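Local coordinates for protein racemase (Pseudovibrio sp. JE062, PDB 3MKC) that belongs to the enolase superfamily and is named a racemase, pairing an alpha-beta N-terminal domain with a TIM-barrel-like C-terminal domain, at residues A[178-183]-A[189-194]; A[210-215]-A[224-229]; A[79-84]-A[120-125]. One frame throughout, in Å; residues are numbered along the deposited sequence.

How the contacts relate
Contacts 1 and 2 are buried neighbours in the barrel domain, their centres about 8 Å apart, whereas contact 3 lies in the N-terminal domain on the opposite side of the chain's centre, about 26 Å from contact 2 at the nearest atoms. The first two each join the end of a barrel strand to the helix that follows, and the adjacent strands 175-179 and 207-211 tie them together through probable backbone hydrogen bonds. A tyrosine crosses the gap in both, but from the helix in contact 1, with a hydrogen bond, and from the strand side in contact 2, with apolar packing alone. Contact 3, only partly buried, sets a proline against an amide.

Contact 1: A[178-183]-A[189-194]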
ATOM      1  N   VAL A 178       5.617 -10.530  10.405  1.00 17.76           N
ATOM      2  CA  VAL A 178       7.030 -10.557  10.753  1.00 18.60           C
ATOM      3  C   VAL A 178       7.784 -10.833   9.464  1.00 20.44           C
ATOM      4  O   VAL A 178       7.181 -11.236   8.473  1.00 20.92           O
ATOM      5  CB  VAL A 178       7.332 -11.671  11.765  1.00 18.39           C
ATOM      6  CG1 VAL A 178       6.548 -11.428  13.049  1.00 18.37           C
ATOM      7  CG2 VAL A 178       6.972 -13.025  11.167  1.00 17.14           C
ATOM      8  N   CYS A 179       9.094 -10.613   9.468  1.00 19.89           N
ATOM      9  CA  CYS A 179       9.897 -10.848   8.275  1.00 21.78           C
ATOM     10  C   CYS A 179      11.106 -11.704   8.587  1.00 22.24           C
ATOM     11  O   CYS A 179      11.543 -11.785   9.736  1.00 23.35           O
ATOM     12  CB  CYS A 179      10.408  -9.527   7.698  1.00 22.35           C
ATOM     13  SG  CYS A 179       9.204  -8.206   7.583  1.00 25.55           S
ATOM     14  N   VAL A 180      11.639 -12.345   7.554  1.00 21.66           N
ATOM     15  CA  VAL A 180      12.844 -13.147   7.689  1.00 21.27           C
ATOM     16  C   VAL A 180      13.921 -12.217   7.146  1.00 22.23           C
ATOM     17  O   VAL A 180      13.921 -11.889   5.959  1.00 20.97           O
ATOM     18  CB  VAL A 180      12.795 -14.426   6.818  1.00 20.40           C
ATOM     19  CG1 VAL A 180      14.107 -15.191   6.939  1.00 20.78           C
ATOM     20  CG2 VAL A 180      11.645 -15.317   7.254  1.00 20.00           C
ATOM     21  N   PRO A 181      14.840 -11.753   8.007  1.00 23.25           N
ATOM     22  CA  PRO A 181      15.911 -10.852   7.571  1.00 24.41           C
ATOM     23  C   PRO A 181      16.593 -11.296   6.273  1.00 25.37           C
ATOM     24  O   PRO A 181      17.031 -12.434   6.146  1.00 25.54           O
ATOM     25  CB  PRO A 181      16.859 -10.855   8.764  1.00 24.53           C
ATOM     26  CG  PRO A 181      15.910 -10.960   9.915  1.00 24.47           C
ATOM     27  CD  PRO A 181      14.971 -12.058   9.442  1.00 23.63           C
ATOM     28  N   ILE A 182      16.684 -10.375   5.321  1.00 27.48           N
ATOM     29  CA  ILE A 182      17.292 -10.639   4.019  1.00 29.71           C
ATOM     30  C   ILE A 182      18.656 -11.323   4.059  1.00 31.71           C
ATOM     31  O   ILE A 182      18.811 -12.456   3.591  1.00 33.29           O
ATOM     32  CB  ILE A 182      17.448  -9.337   3.224  1.00 29.94           C
ATOM     33  CG1 ILE A 182      16.089  -8.651   3.090  1.00 29.35           C
ATOM     34  CG2 ILE A 182      18.047  -9.628   1.859  1.00 30.63           C
ATOM     35  CD1 ILE A 182      16.118  -7.375   2.272  1.00 28.99           C
ATOM     36  N   LYS A 183      19.648 -10.631   4.605  1.00 32.60           N
ATOM     37  CA  LYS A 183      20.996 -11.173   4.674  1.00 33.42           C
ATOM     38  C   LYS A 183      21.189 -12.225   5.760  1.00 33.89           C
ATOM     39  O   LYS A 183      22.297 -12.415   6.265  1.00 35.04           O
ATOM     40  CB  LYS A 183      22.000 -10.038   4.859  1.00 33.37           C
ATOM     41  CG  LYS A 183      22.008  -9.030   3.720  1.00 34.99           C
ATOM     42  CD  LYS A 183      23.065  -7.958   3.956  1.00 35.72           C
ATOM     43  CE  LYS A 183      23.146  -6.962   2.809  1.00 36.63           C
ATOM     44  NZ  LYS A 183      24.154  -5.897   3.102  1.00 37.05           N
ATOM     45  N   LYS A 189      15.267 -24.989   7.403  1.00 26.69           N
ATOM     46  CA  LYS A 189      14.879 -25.583   8.673  1.00 26.75           C
ATOM     47  C   LYS A 189      14.982 -24.565   9.806  1.00 25.96           C
ATOM     48  O   LYS A 189      14.167 -24.564  10.727  1.00 24.66           O
ATOM     49  CB  LYS A 189      15.734 -26.817   8.985  1.00 27.39           C
ATOM     50  CG  LYS A 189      14.957 -28.116   8.838  1.00 29.95           C
ATOM     51  CD  LYS A 189      13.729 -28.076   9.752  1.00 32.73           C
ATOM     52  CE  LYS A 189      12.642 -29.063   9.346  1.00 31.73           C
ATOM     53  NZ  LYS A 189      11.424 -28.853  10.193  1.00 33.94           N
ATOM     54  N   GLU A 190      15.974 -23.687   9.720  1.00 25.99           N
ATOM     55  CA  GLU A 190      16.165 -22.666  10.735  1.00 27.21           C
ATOM     56  C   GLU A 190      15.038 -21.642  10.648  1.00 26.43           C
ATOM     57  O   GLU A 190      14.580 -21.121  11.666  1.00 26.63           O
ATOM     58  CB  GLU A 190      17.519 -21.973  10.547  1.00 28.94           C
ATOM     59  CG  GLU A 190      18.719 -22.881  10.791  1.00 30.81           C
ATOM     60  CD  GLU A 190      20.039 -22.170  10.562  1.00 31.22           C
ATOM     61  OE1 GLU A 190      20.289 -21.716   9.426  1.00 33.06           O
ATOM     62  OE2 GLU A 190      20.825 -22.058  11.521  1.00 32.75           O
ATOM     63  N   VAL A 191      14.601 -21.350   9.425  1.00 24.27           N
ATOM     64  CA  VAL A 191      13.514 -20.403   9.221  1.00 22.14           C
ATOM     65  C   VAL A 191      12.253 -20.978   9.854  1.00 21.49           C
ATOM     66  O   VAL A 191      11.476 -20.251  10.471  1.00 20.91           O
ATOM     67  CB  VAL A 191      13.260 -20.146   7.714  1.00 21.92           C
ATOM     68  CG1 VAL A 191      12.010 -19.283   7.529  1.00 21.27           C
ATOM     69  CG2 VAL A 191      14.467 -19.451   7.107  1.00 22.01           C
ATOM     70  N   ALA A 192      12.061 -22.286   9.706  1.00 20.78           N
ATOM     71  CA  ALA A 192      10.895 -22.938  10.284  1.00 20.94           C
ATOM     72  C   ALA A 192      10.959 -22.798  11.803  1.00 21.56           C
ATOM     73  O   ALA A 192       9.956 -22.511  12.457  1.00 22.46           O
ATOM     74  CB  ALA A 192      10.866 -24.399   9.895  1.00 20.07           C
ATOM     75  N   TYR A 193      12.151 -23.007  12.351  1.00 23.29           N
ATOM     76  CA  TYR A 193      12.382 -22.901  13.788  1.00 23.93           C
ATOM     77  C   TYR A 193      12.020 -21.492  14.233  1.00 23.79           C
ATOM     78  O   TYR A 193      11.285 -21.292  15.203  1.00 23.82           O
ATOM     79  CB  TYR A 193      13.859 -23.176  14.100  1.00 25.68           C
ATOM     80  CG  TYR A 193      14.260 -22.775  15.500  1.00 26.44           C
ATOM     81  CD1 TYR A 193      13.826 -23.506  16.604  1.00 27.94           C
ATOM     82  CD2 TYR A 193      15.032 -21.637  15.722  1.00 27.87           C
ATOM     83  CE1 TYR A 193      14.151 -23.111  17.900  1.00 29.12           C
ATOM     84  CE2 TYR A 193      15.361 -21.230  17.016  1.00 29.47           C
ATOM     85  CZ  TYR A 193      14.916 -21.973  18.096  1.00 29.90           C
ATOM     86  OH  TYR A 193      15.223 -21.575  19.376  1.00 33.12           O
ATOM     87  N   TYR A 194      12.547 -20.525  13.496  1.00 23.05           N
ATOM     88  CA  TYR A 194      12.327 -19.107  13.741  1.00 22.57           C
ATOM     89  C   TYR A 194      10.845 -18.761  13.860  1.00 23.07           C
ATOM     90  O   TYR A 194      10.402 -18.176  14.849  1.00 23.05           O
ATOM     91  CB  TYR A 194      12.960 -18.325  12.590  1.00 21.90           C
ATOM     92  CG  TYR A 194      12.733 -16.836  12.577  1.00 23.03           C
ATOM     93  CD1 TYR A 194      13.240 -16.022  13.583  1.00 22.35           C
ATOM     94  CD2 TYR A 194      12.065 -16.229  11.513  1.00 22.44           C
ATOM     95  CE1 TYR A 194      13.096 -14.637  13.527  1.00 22.42           C
ATOM     96  CE2 TYR A 194      11.918 -14.852  11.447  1.00 23.48           C
ATOM     97  CZ  TYR A 194      12.436 -14.062  12.453  1.00 22.58           C
ATOM     98  OH  TYR A 194      12.302 -12.697  12.377  1.00 22.93           O
TER
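Tyr-194 reaches back from helix 188-202 to the carbonyl of Cys-179 and so closes the first half of a right-handed beta-alpha-beta unit of the TIM-barrel domain, strand 175-179 to helix 188-202 to strand 207-211. Its CB leaves the helix in the direction of the strand end, and with CG anti to the backbone N (chi1 174°) the ring is carried straight across the gap. Along the ring the CE2 corner does the first touching: it lies 4.2 Å from Val-180 CG2. The same CE2 is 3.5 Å from Cys-179 O, which sits at the ring edge close to its plane. At the tip the hydroxyl donates a 2.9 Å hydrogen bond from OH to Cys-179 O, arriving almost in line with the carbonyl (C=O...donor angle 165°). Tyr-194 OH also meets Pro-181 CD at 4.0 Å, the proline coming from the opposite direction.

The backbone of Cys-179 is thus held between two tyrosines, since its N-H is bonded to the hydroxyl of Tyr-161 from helix 154-170, a helix that also packs against Tyr-194. This polar link is buried, and the phenol satisfies a carbonyl at the place where the chain leaves the strand for the loop. Trp-186, in that loop, meets the Tyr-194 ring with the two planes about 60° apart.

One turn earlier in the helix, Val-191 adds a purely apolar touch. Its CG1 is the branch anti to the backbone N, while the branch that Val-180 offers is the one anti to the carbonyl carbon, and the two side chains cross at about a right angle, Val-191 CG1 resting 4.0 Å from Val-180 CG2.

Contact 2: A[210-215]-A[224-229]; sequences VDYLYR and RLLNSI
Tyr-212 turns its CG anti to its own carbonyl carbon (chi1 -64°), which sends the phenol from the end of strand 207-211 toward the last turn of helix 219-228. Three helix-side residues, Leu-225, Leu-226 and Ile-229, converge on it. Ile-229 places CG1 between N and the carbonyl carbon (chi1 60°), with CD1 extended toward the hydroxyl.

The touching runs along the outer half of the ring. Tyr-212 CE1 is 4.1 Å from Leu-225 CD2. Leu-226 brings its terminal CD2 to 4.0 Å from Tyr-212 CZ. That methyl also lies 3.5 Å from Tyr-212 OH. Ile-229 comes from the opposite direction, its CD1 3.7 Å from Tyr-212 OH. Within these segments the hydroxyl meets two methyl groups, and no hydrogen bond joins the two segments.

In the TIM-barrel domain this is the layer between the strands and the surrounding helices, within the beta-alpha-beta unit formed by strand 207-211, helix 219-228 and strand 236-238, with the tyrosine filling the space between strand end and helix. Leu-195 of helix 188-202 touches both Tyr-212 and Ile-229, and Ala-237 of the next strand touches both Tyr-212 and Leu-226. One face of the Tyr-212 ring is met by Val-210 CG1, 3.5 Å above the plane and displaced from the ring centre.

At the last residue of the strand, Asp-211 OD1 accepts the backbone N-H of Leu-213 at 2.8 Å from Leu-213 N, an Asx turn in which the donor stands above the carboxylate plane. In the helical segment, Ser-228 OG donates back to Leu-225 O at 2.8 Å, its approach tilted from the carbonyl plane.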
ATOM      1  N   VAL A 210       3.717 -13.667   7.306  1.00 15.71           N
ATOM      2  CA  VAL A 210       5.168 -13.743   7.157  1.00 15.68           C
ATOM      3  C   VAL A 210       5.658 -13.247   5.799  1.00 17.52           C
ATOM      4  O   VAL A 210       5.123 -13.632   4.754  1.00 16.05           O
ATOM      5  CB  VAL A 210       5.673 -15.191   7.352  1.00 15.61           C
ATOM      6  CG1 VAL A 210       7.200 -15.217   7.331  1.00 16.58           C
ATOM      7  CG2 VAL A 210       5.146 -15.755   8.668  1.00 16.53           C
ATOM      8  N   ASP A 211       6.677 -12.393   5.836  1.00 16.76           N
ATOM      9  CA  ASP A 211       7.295 -11.827   4.642  1.00 17.50           C
ATOM     10  C   ASP A 211       8.662 -12.483   4.530  1.00 18.25           C
ATOM     11  O   ASP A 211       9.543 -12.238   5.358  1.00 19.06           O
ATOM     12  CB  ASP A 211       7.442 -10.307   4.801  1.00 18.56           C
ATOM     13  CG  ASP A 211       8.167  -9.649   3.629  1.00 17.20           C
ATOM     14  OD1 ASP A 211       8.552 -10.351   2.674  1.00 19.05           O
ATOM     15  OD2 ASP A 211       8.348  -8.414   3.670  1.00 17.08           O
ATOM     16  N   TYR A 212       8.836 -13.325   3.520  1.00 16.96           N
ATOM     17  CA  TYR A 212      10.098 -14.028   3.333  1.00 17.38           C
ATOM     18  C   TYR A 212      11.126 -13.207   2.553  1.00 16.37           C
ATOM     19  O   TYR A 212      12.254 -13.649   2.335  1.00 17.85           O
ATOM     20  CB  TYR A 212       9.827 -15.382   2.666  1.00 16.83           C
ATOM     21  CG  TYR A 212       8.990 -16.305   3.531  1.00 15.66           C
ATOM     22  CD1 TYR A 212       9.586 -17.185   4.433  1.00 14.95           C
ATOM     23  CD2 TYR A 212       7.602 -16.270   3.474  1.00 15.94           C
ATOM     24  CE1 TYR A 212       8.814 -18.011   5.259  1.00 14.73           C
ATOM     25  CE2 TYR A 212       6.824 -17.081   4.289  1.00 15.10           C
ATOM     26  CZ  TYR A 212       7.433 -17.952   5.181  1.00 16.04           C
ATOM     27  OH  TYR A 212       6.657 -18.759   5.989  1.00 15.05           O
ATOM     28  N   LEU A 213      10.728 -12.001   2.157  1.00 17.33           N
ATOM     29  CA  LEU A 213      11.596 -11.080   1.435  1.00 16.93           C
ATOM     30  C   LEU A 213      12.354 -11.636   0.235  1.00 17.01           C
ATOM     31  O   LEU A 213      13.538 -11.341   0.045  1.00 16.34           O
ATOM     32  CB  LEU A 213      12.586 -10.428   2.412  1.00 18.22           C
ATOM     33  CG  LEU A 213      11.950  -9.407   3.355  1.00 20.35           C
ATOM     34  CD1 LEU A 213      12.879  -9.124   4.537  1.00 20.45           C
ATOM     35  CD2 LEU A 213      11.643  -8.132   2.579  1.00 20.02           C
ATOM     36  N   TYR A 214      11.672 -12.451  -0.563  1.00 17.59           N
ATOM     37  CA  TYR A 214      12.252 -12.991  -1.783  1.00 17.03           C
ATOM     38  C   TYR A 214      13.566 -13.745  -1.610  1.00 18.56           C
ATOM     39  O   TYR A 214      14.459 -13.636  -2.446  1.00 17.48           O
ATOM     40  CB  TYR A 214      12.446 -11.840  -2.771  1.00 15.97           C
ATOM     41  CG  TYR A 214      11.187 -11.029  -2.994  1.00 16.64           C
ATOM     42  CD1 TYR A 214      10.126 -11.549  -3.729  1.00 14.84           C
ATOM     43  CD2 TYR A 214      11.036  -9.756  -2.429  1.00 14.76           C
ATOM     44  CE1 TYR A 214       8.953 -10.836  -3.899  1.00 15.21           C
ATOM     45  CE2 TYR A 214       9.858  -9.031  -2.593  1.00 14.07           C
ATOM     46  CZ  TYR A 214       8.818  -9.583  -3.331  1.00 16.62           C
ATOM     47  OH  TYR A 214       7.639  -8.898  -3.489  1.00 14.60           O
ATOM     48  N   ARG A 215      13.685 -14.528  -0.544  1.00 19.12           N
ATOM     49  CA  ARG A 215      14.926 -15.262  -0.328  1.00 21.11           C
ATOM     50  C   ARG A 215      14.971 -16.601  -1.066  1.00 20.14           C
ATOM     51  O   ARG A 215      16.011 -17.248  -1.089  1.00 20.96           O
ATOM     52  CB  ARG A 215      15.152 -15.495   1.173  1.00 23.16           C
ATOM     53  CG  ARG A 215      14.142 -16.413   1.819  1.00 26.52           C
ATOM     54  CD  ARG A 215      14.274 -16.450   3.349  1.00 27.72           C
ATOM     55  NE  ARG A 215      15.526 -17.038   3.833  1.00 27.60           N
ATOM     56  CZ  ARG A 215      16.614 -16.339   4.154  1.00 29.68           C
ATOM     57  NH1 ARG A 215      16.620 -15.018   4.040  1.00 29.86           N
ATOM     58  NH2 ARG A 215      17.694 -16.960   4.611  1.00 28.48           N
ATOM     59  N   ARG A 224       8.141 -27.348   0.773  1.00 17.13           N
ATOM     60  CA  ARG A 224       8.548 -28.181   1.908  1.00 17.66           C
ATOM     61  C   ARG A 224       8.503 -27.366   3.187  1.00 16.80           C
ATOM     62  O   ARG A 224       7.979 -27.812   4.206  1.00 17.16           O
ATOM     63  CB  ARG A 224       9.965 -28.728   1.720  1.00 20.49           C
ATOM     64  CG  ARG A 224      10.010 -30.076   1.053  1.00 24.90           C
ATOM     65  CD  ARG A 224      11.396 -30.702   1.136  1.00 27.28           C
ATOM     66  NE  ARG A 224      11.408 -32.016   0.499  1.00 28.04           N
ATOM     67  CZ  ARG A 224      12.498 -32.758   0.337  1.00 28.57           C
ATOM     68  NH1 ARG A 224      13.672 -32.313   0.769  1.00 27.25           N
ATOM     69  NH2 ARG A 224      12.411 -33.939  -0.266  1.00 26.98           N
ATOM     70  N   LEU A 225       9.061 -26.164   3.128  1.00 17.44           N
ATOM     71  CA  LEU A 225       9.075 -25.291   4.291  1.00 16.80           C
ATOM     72  C   LEU A 225       7.660 -24.952   4.744  1.00 17.61           C
ATOM     73  O   LEU A 225       7.316 -25.134   5.907  1.00 17.26           O
ATOM     74  CB  LEU A 225       9.838 -24.004   3.976  1.00 17.72           C
ATOM     75  CG  LEU A 225       9.722 -22.848   4.975  1.00 17.31           C
ATOM     76  CD1 LEU A 225      10.198 -23.288   6.353  1.00 17.88           C
ATOM     77  CD2 LEU A 225      10.539 -21.672   4.475  1.00 15.39           C
ATOM     78  N   LEU A 226       6.833 -24.466   3.823  1.00 16.73           N
ATOM     79  CA  LEU A 226       5.470 -24.102   4.188  1.00 15.72           C
ATOM     80  C   LEU A 226       4.654 -25.292   4.674  1.00 15.52           C
ATOM     81  O   LEU A 226       3.837 -25.162   5.585  1.00 15.96           O
ATOM     82  CB  LEU A 226       4.771 -23.417   3.010  1.00 15.28           C
ATOM     83  CG  LEU A 226       5.401 -22.092   2.565  1.00 14.51           C
ATOM     84  CD1 LEU A 226       4.541 -21.476   1.468  1.00 15.16           C
ATOM     85  CD2 LEU A 226       5.505 -21.127   3.753  1.00 14.12           C
ATOM     86  N   ASN A 227       4.876 -26.459   4.084  1.00 16.19           N
ATOM     87  CA  ASN A 227       4.134 -27.631   4.514  1.00 17.74           C
ATOM     88  C   ASN A 227       4.512 -28.064   5.926  1.00 18.94           C
ATOM     89  O   ASN A 227       3.667 -28.558   6.668  1.00 21.81           O
ATOM     90  CB  ASN A 227       4.334 -28.791   3.532  1.00 16.06           C
ATOM     91  CG  ASN A 227       3.545 -28.603   2.253  1.00 17.81           C
ATOM     92  OD1 ASN A 227       2.508 -27.942   2.253  1.00 19.16           O
ATOM     93  ND2 ASN A 227       4.019 -29.196   1.161  1.00 17.24           N
ATOM     94  N   SER A 228       5.763 -27.851   6.313  1.00 20.26           N
ATOM     95  CA  SER A 228       6.213 -28.262   7.646  1.00 21.31           C
ATOM     96  C   SER A 228       5.750 -27.351   8.780  1.00 22.95           C
ATOM     97  O   SER A 228       5.851 -27.717   9.952  1.00 22.30           O
ATOM     98  CB  SER A 228       7.741 -28.371   7.677  1.00 21.34           C
ATOM     99  OG  SER A 228       8.348 -27.092   7.658  1.00 21.70           O
ATOM    100  N   ILE A 229       5.248 -26.166   8.446  1.00 21.92           N
ATOM    101  CA  ILE A 229       4.783 -25.246   9.481  1.00 23.47           C
ATOM    102  C   ILE A 229       3.286 -24.989   9.382  1.00 22.99           C
ATOM    103  O   ILE A 229       2.788 -23.947   9.804  1.00 23.30           O
ATOM    104  CB  ILE A 229       5.531 -23.901   9.423  1.00 22.24           C
ATOM    105  CG1 ILE A 229       5.304 -23.226   8.068  1.00 22.65           C
ATOM    106  CG2 ILE A 229       7.019 -24.128   9.682  1.00 21.30           C
ATOM    107  CD1 ILE A 229       5.958 -21.866   7.962  1.00 21.31           C
TER

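Contact 3: A[79-84]-A[120-125]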
ATOM      1  N   LEU A  79     -12.173  18.751 -13.841  1.00 18.45           N
ATOM      2  CA  LEU A  79     -12.876  18.822 -12.565  1.00 18.78           C
ATOM      3  C   LEU A  79     -12.447  17.582 -11.782  1.00 19.21           C
ATOM      4  O   LEU A  79     -12.613  16.458 -12.257  1.00 18.72           O
ATOM      5  CB  LEU A  79     -14.388  18.823 -12.801  1.00 19.81           C
ATOM      6  CG  LEU A  79     -14.889  19.984 -13.675  1.00 21.08           C
ATOM      7  CD1 LEU A  79     -16.390  19.868 -13.917  1.00 22.17           C
ATOM      8  CD2 LEU A  79     -14.556  21.300 -12.998  1.00 20.71           C
ATOM      9  N   PRO A  80     -11.884  17.776 -10.577  1.00 18.70           N
ATOM     10  CA  PRO A  80     -11.387  16.742  -9.660  1.00 18.08           C
ATOM     11  C   PRO A  80     -12.335  15.577  -9.398  1.00 17.93           C
ATOM     12  O   PRO A  80     -11.892  14.472  -9.076  1.00 16.16           O
ATOM     13  CB  PRO A  80     -11.090  17.527  -8.386  1.00 20.79           C
ATOM     14  CG  PRO A  80     -10.750  18.883  -8.895  1.00 19.49           C
ATOM     15  CD  PRO A  80     -11.807  19.099  -9.936  1.00 18.90           C
ATOM     16  N   ILE A  81     -13.634  15.830  -9.530  1.00 16.20           N
ATOM     17  CA  ILE A  81     -14.647  14.810  -9.297  1.00 17.73           C
ATOM     18  C   ILE A  81     -14.627  13.676 -10.332  1.00 17.16           C
ATOM     19  O   ILE A  81     -15.061  12.567 -10.038  1.00 18.03           O
ATOM     20  CB  ILE A  81     -16.063  15.442  -9.252  1.00 18.03           C
ATOM     21  CG1 ILE A  81     -17.113  14.374  -8.944  1.00 19.49           C
ATOM     22  CG2 ILE A  81     -16.389  16.104 -10.587  1.00 19.25           C
ATOM     23  CD1 ILE A  81     -16.911  13.666  -7.623  1.00 24.75           C
ATOM     24  N   GLU A  82     -14.120  13.944 -11.533  1.00 16.37           N
ATOM     25  CA  GLU A  82     -14.066  12.916 -12.576  1.00 17.04           C
ATOM     26  C   GLU A  82     -12.759  12.135 -12.462  1.00 16.38           C
ATOM     27  O   GLU A  82     -11.975  12.066 -13.410  1.00 15.34           O
ATOM     28  CB  GLU A  82     -14.159  13.556 -13.965  1.00 18.77           C
ATOM     29  CG  GLU A  82     -15.346  14.492 -14.136  1.00 21.39           C
ATOM     30  CD  GLU A  82     -15.622  14.816 -15.588  1.00 23.63           C
ATOM     31  OE1 GLU A  82     -14.748  15.407 -16.248  1.00 25.72           O
ATOM     32  OE2 GLU A  82     -16.715  14.469 -16.076  1.00 26.36           O
ATOM     33  N   ILE A  83     -12.539  11.534 -11.301  1.00 15.52           N
ATOM     34  CA  ILE A  83     -11.312  10.791 -11.055  1.00 15.61           C
ATOM     35  C   ILE A  83     -11.072   9.647 -12.022  1.00 14.49           C
ATOM     36  O   ILE A  83      -9.954   9.455 -12.489  1.00 15.71           O
ATOM     37  CB  ILE A  83     -11.282  10.240  -9.622  1.00 15.50           C
ATOM     38  CG1 ILE A  83     -11.625  11.363  -8.641  1.00 16.05           C
ATOM     39  CG2 ILE A  83      -9.906   9.672  -9.314  1.00 16.02           C
ATOM     40  CD1 ILE A  83     -11.629  10.942  -7.184  1.00 17.55           C
ATOM     41  N   ASN A  84     -12.122   8.892 -12.321  1.00 15.08           N
ATOM     42  CA  ASN A  84     -12.015   7.756 -13.227  1.00 14.64           C
ATOM     43  C   ASN A  84     -11.621   8.193 -14.637  1.00 14.65           C
ATOM     44  O   ASN A  84     -10.768   7.573 -15.278  1.00 13.55           O
ATOM     45  CB  ASN A  84     -13.349   7.010 -13.264  1.00 17.58           C
ATOM     46  CG  ASN A  84     -13.305   5.775 -14.137  1.00 20.60           C
ATOM     47  OD1 ASN A  84     -13.838   5.765 -15.250  1.00 23.49           O
ATOM     48  ND2 ASN A  84     -12.667   4.723 -13.638  1.00 17.52           N
ATOM     49  N   LYS A 120     -12.629  17.147  -0.479  1.00 19.58           N
ATOM     50  CA  LYS A 120     -12.605  18.454   0.167  1.00 19.79           C
ATOM     51  C   LYS A 120     -13.518  19.457  -0.521  1.00 20.10           C
ATOM     52  O   LYS A 120     -14.127  20.293   0.144  1.00 21.68           O
ATOM     53  CB  LYS A 120     -11.165  18.969   0.251  1.00 20.21           C
ATOM     54  CG  LYS A 120     -10.328  18.183   1.263  1.00 18.96           C
ATOM     55  CD  LYS A 120      -8.835  18.483   1.170  1.00 22.12           C
ATOM     56  CE  LYS A 120      -8.489  19.892   1.622  1.00 20.78           C
ATOM     57  NZ  LYS A 120      -7.004  20.107   1.622  1.00 19.81           N
ATOM     58  N   GLN A 121     -13.631  19.373  -1.844  1.00 19.21           N
ATOM     59  CA  GLN A 121     -14.510  20.276  -2.575  1.00 19.47           C
ATOM     60  C   GLN A 121     -15.964  19.961  -2.219  1.00 20.04           C
ATOM     61  O   GLN A 121     -16.766  20.860  -1.961  1.00 19.97           O
ATOM     62  CB  GLN A 121     -14.333  20.121  -4.097  1.00 18.71           C
ATOM     63  CG  GLN A 121     -12.966  20.508  -4.673  1.00 16.87           C
ATOM     64  CD  GLN A 121     -12.949  20.447  -6.197  1.00 19.40           C
ATOM     65  OE1 GLN A 121     -13.526  19.539  -6.795  1.00 18.67           O
ATOM     66  NE2 GLN A 121     -12.277  21.409  -6.832  1.00 17.50           N
ATOM     67  N   LEU A 122     -16.296  18.672  -2.202  1.00 20.23           N
ATOM     68  CA  LEU A 122     -17.651  18.224  -1.918  1.00 19.40           C
ATOM     69  C   LEU A 122     -17.962  18.096  -0.433  1.00 19.81           C
ATOM     70  O   LEU A 122     -19.108  17.841  -0.053  1.00 19.77           O
ATOM     71  CB  LEU A 122     -17.897  16.878  -2.600  1.00 19.79           C
ATOM     72  CG  LEU A 122     -17.802  16.871  -4.125  1.00 19.08           C
ATOM     73  CD1 LEU A 122     -17.781  15.433  -4.635  1.00 21.22           C
ATOM     74  CD2 LEU A 122     -18.971  17.634  -4.709  1.00 20.35           C
ATOM     75  N   GLY A 123     -16.946  18.266   0.401  1.00 19.79           N
ATOM     76  CA  GLY A 123     -17.149  18.155   1.830  1.00 20.66           C
ATOM     77  C   GLY A 123     -17.566  16.757   2.248  1.00 21.63           C
ATOM     78  O   GLY A 123     -18.427  16.593   3.110  1.00 19.92           O
ATOM     79  N   VAL A 124     -16.964  15.746   1.627  1.00 20.71           N
ATOM     80  CA  VAL A 124     -17.278  14.362   1.964  1.00 21.14           C
ATOM     81  C   VAL A 124     -15.992  13.553   2.048  1.00 19.42           C
ATOM     82  O   VAL A 124     -15.045  13.801   1.300  1.00 19.23           O
ATOM     83  CB  VAL A 124     -18.209  13.712   0.915  1.00 21.40           C
ATOM     84  CG1 VAL A 124     -19.475  14.532   0.770  1.00 22.07           C
ATOM     85  CG2 VAL A 124     -17.498  13.591  -0.428  1.00 22.94           C
ATOM     86  N   PRO A 125     -15.935  12.582   2.972  1.00 19.45           N
ATOM     87  CA  PRO A 125     -14.741  11.746   3.131  1.00 18.47           C
ATOM     88  C   PRO A 125     -14.483  10.930   1.873  1.00 17.57           C
ATOM     89  O   PRO A 125     -15.413  10.603   1.137  1.00 17.26           O
ATOM     90  CB  PRO A 125     -15.084  10.871   4.334  1.00 19.95           C
ATOM     91  CG  PRO A 125     -16.581  10.794   4.286  1.00 23.31           C
ATOM     92  CD  PRO A 125     -16.978  12.203   3.940  1.00 19.96           C
TER
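Pro-80 lies to one side of the Gln-121 amide plane, displaced past its O and N ends, and this is the close, buried half of the contact. Pro-80 CG spans both polar ends of the amide, 3.5 Å from Gln-121 OE1 and almost as near to NE2. The neighbouring Pro-80 CB meets Gln-121 OE1 at the same 3.5 Å, while Pro-80 CD is 3.6 Å from Gln-121 OE1. Gln-121 gets there by being extended beyond CG, and the two side chains cross at about a right angle. Hydrogen bonds from its NE2 to Asp-38 OD2 and to the carbonyl of Ala-10 probably use both N-H groups and hold the amide in its rotation, with its O and N ends both against the proline ring.

The other half faces solvent more. Ile-81 is exposed and Leu-122 partly so, and a single methyl pair joins them, Ile-81 CD1 to Leu-122 CD1 at 3.6 Å. Ile-81 sends CG1 anti to its backbone N (chi1 -177°) to make this reach. Val-9 of the N-terminal segment touches Ile-81, Gln-121 and Leu-122, and so borders both halves.

Each segment is shaped by the end of a helix. A type I turn from Leu-79 to Glu-82, closed by Glu-82 N to Leu-79 O at 3.0 Å, leads into helix 83-93 with Glu-82 as N-cap. Helix 102-122 ends where Gly-123 takes a positive phi of 64°. The start of one helix is thereby set beside the finish of the other, an arrangement that belongs to the helical part of the N-terminal domain of the mandelate racemase and muconate lactonizing enzyme family.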